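Long-range contact in leucine-rich repeat protein (Bacteroides thetaiotaomicron, PDB 4ECN), which is of unknown function but, as an extracellular leucine-rich repeat protein, probably binds other proteins: residues Ser138-Ser143 and Asn256-Leu261. Sequence-based numbering, arbitrary orientation.
Sequences SKEGIS and NVPIQL
Glu-140 and Gln-260 run alongside each other just where two parallel strands end, and the amide of Gln-260 gives NE2 to Glu-140 OE1 at 2.9 Å. The bond is nearly straight, with OE1 close to the amide plane of Gln-260, yet NE2 meets that oxygen from above the carboxylate, the two planes standing 79° apart. NE2 also turns back to Pro-258 O at 3.1 Å, so two acceptors fix the rotation of the amide. With CG anti to the backbone N (chi1 -167°), the Glu-140 chain is laid beside the proline ring, its OE2 3.6 Å from Pro-258 CB. Replacing Glu-140 by alanine would probably leave Gln-260 NE2 with only Pro-258 O of these two acceptors and take away the carboxylate packed on Pro-258 CB. Beneath these side chains lies the parallel pairing of strands 130-139 and 251-259 in the second DUF4458 domain, of the transthyretin clan. Ser-138 N reaches Val-257 O, Ile-259 N returns to Ser-138 O, and Glu-140 N closes on Ile-259 O at 2.9 Å. On the face of Lys-139 and Ile-259, Lys-139 CE brushes Leu-261 CD1, while NZ goes on to Asp-199 O. Further out, Lys-262 NZ holds Gln-260 OE1, and Tyr-221 OH bonds the Gln-260 backbone N.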
loop_
_atom_site.group_PDB
_atom_site.type_symbol
_atom_site.label_atom_id
_atom_site.label_comp_id
_atom_site.label_asym_id
_atom_site.label_seq_id
_atom_site.Cartn_x
_atom_site.Cartn_y
_atom_site.Cartn_z
ATOM N N SER A 138 -41.582 8.421 -25.455
ATOM C CA SER A 138 -41.774 8.251 -26.891
ATOM C C SER A 138 -40.795 7.249 -27.488
ATOM O O SER A 138 -39.662 7.168 -27.007
ATOM C CB SER A 138 -41.580 9.601 -27.578
ATOM O OG SER A 138 -42.124 10.685 -26.838
ATOM N N LYS A 139 -41.202 6.525 -28.560
ATOM C CA LYS A 139 -40.324 5.582 -29.268
ATOM C C LYS A 139 -39.314 6.333 -30.151
ATOM O O LYS A 139 -39.715 7.142 -30.985
ATOM C CB LYS A 139 -41.122 4.594 -30.131
ATOM C CG LYS A 139 -41.993 3.601 -29.386
ATOM C CD LYS A 139 -42.523 2.552 -30.370
ATOM C CE LYS A 139 -43.410 1.509 -29.735
ATOM N NZ LYS A 139 -43.830 0.465 -30.709
ATOM N N GLU A 140 -38.012 6.070 -29.954
ATOM C CA GLU A 140 -36.884 6.661 -30.700
ATOM C C GLU A 140 -35.979 5.529 -31.189
ATOM O O GLU A 140 -36.034 4.423 -30.639
ATOM C CB GLU A 140 -36.098 7.671 -29.819
ATOM C CG GLU A 140 -35.107 8.565 -30.562
ATOM C CD GLU A 140 -33.751 8.778 -29.901
ATOM O OE1 GLU A 140 -32.940 7.823 -29.904
ATOM O OE2 GLU A 140 -33.465 9.915 -29.455
ATOM N N GLY A 141 -35.173 5.804 -32.218
ATOM C CA GLY A 141 -34.235 4.841 -32.792
ATOM C C GLY A 141 -34.903 3.773 -33.640
ATOM O O GLY A 141 -34.502 3.539 -34.786
ATOM N N ILE A 142 -35.912 3.098 -33.056
ATOM C CA ILE A 142 -36.742 2.075 -33.693
ATOM C C ILE A 142 -38.180 2.680 -33.677
ATOM O O ILE A 142 -39.139 2.118 -33.123
ATOM C CB ILE A 142 -36.554 0.673 -33.006
ATOM C CG1 ILE A 142 -35.061 0.197 -33.045
ATOM C CG2 ILE A 142 -37.493 -0.409 -33.552
ATOM C CD1 ILE A 142 -34.323 0.077 -34.490
ATOM N N SER A 143 -38.271 3.902 -34.274
ATOM C CA SER A 143 -39.477 4.718 -34.452
ATOM C C SER A 143 -40.337 4.068 -35.565
ATOM O O SER A 143 -40.305 4.472 -36.739
ATOM C CB SER A 143 -39.105 6.170 -34.763
ATOM O OG SER A 143 -38.233 6.738 -33.797
ATOM N N ASN A 256 -39.424 15.402 -23.292
ATOM C CA ASN A 256 -39.060 14.187 -24.028
ATOM C C ASN A 256 -38.192 13.127 -23.257
ATOM O O ASN A 256 -37.044 13.389 -22.905
ATOM C CB ASN A 256 -38.296 14.540 -25.306
ATOM C CG ASN A 256 -38.036 13.347 -26.206
ATOM O OD1 ASN A 256 -36.924 13.182 -26.741
ATOM N ND2 ASN A 256 -39.061 12.483 -26.392
ATOM N N VAL A 257 -38.729 11.893 -23.139
ATOM C CA VAL A 257 -38.034 10.723 -22.613
ATOM C C VAL A 257 -37.958 9.725 -23.793
ATOM O O VAL A 257 -38.939 9.025 -24.066
ATOM C CB VAL A 257 -38.669 10.136 -21.328
ATOM C CG1 VAL A 257 -37.896 8.913 -20.842
ATOM C CG2 VAL A 257 -38.746 11.186 -20.222
ATOM N N PRO A 258 -36.838 9.733 -24.560
ATOM C CA PRO A 258 -36.741 8.879 -25.761
ATOM C C PRO A 258 -36.471 7.391 -25.459
ATOM O O PRO A 258 -35.314 6.967 -25.344
ATOM C CB PRO A 258 -35.558 9.492 -26.521
ATOM C CG PRO A 258 -34.708 10.081 -25.481
ATOM C CD PRO A 258 -35.635 10.575 -24.406
ATOM N N ILE A 259 -37.547 6.588 -25.425
ATOM C CA ILE A 259 -37.468 5.155 -25.142
ATOM C C ILE A 259 -36.847 4.443 -26.355
ATOM O O ILE A 259 -37.243 4.704 -27.483
ATOM C CB ILE A 259 -38.862 4.599 -24.762
ATOM C CG1 ILE A 259 -39.463 5.360 -23.542
ATOM C CG2 ILE A 259 -38.837 3.073 -24.529
ATOM C CD1 ILE A 259 -38.641 5.361 -22.235
ATOM N N GLN A 260 -35.855 3.568 -26.106
ATOM C CA GLN A 260 -35.093 2.864 -27.142
ATOM C C GLN A 260 -35.587 1.445 -27.426
ATOM O O GLN A 260 -35.451 0.984 -28.569
ATOM C CB GLN A 260 -33.613 2.769 -26.728
ATOM C CG GLN A 260 -32.924 4.108 -26.496
ATOM C CD GLN A 260 -32.887 4.983 -27.723
ATOM O OE1 GLN A 260 -32.436 4.574 -28.803
ATOM N NE2 GLN A 260 -33.329 6.225 -27.562
ATOM N N LEU A 261 -36.091 0.740 -26.374
ATOM C CA LEU A 261 -36.550 -0.660 -26.399
ATOM C C LEU A 261 -35.404 -1.539 -26.877
ATOM O O LEU A 261 -35.524 -2.252 -27.879
ATOM C CB LEU A 261 -37.806 -0.863 -27.272
ATOM C CG LEU A 261 -39.018 0.014 -26.986
ATOM C CD1 LEU A 261 -39.960 0.027 -28.174
ATOM C CD2 LEU A 261 -39.734 -0.409 -25.732
#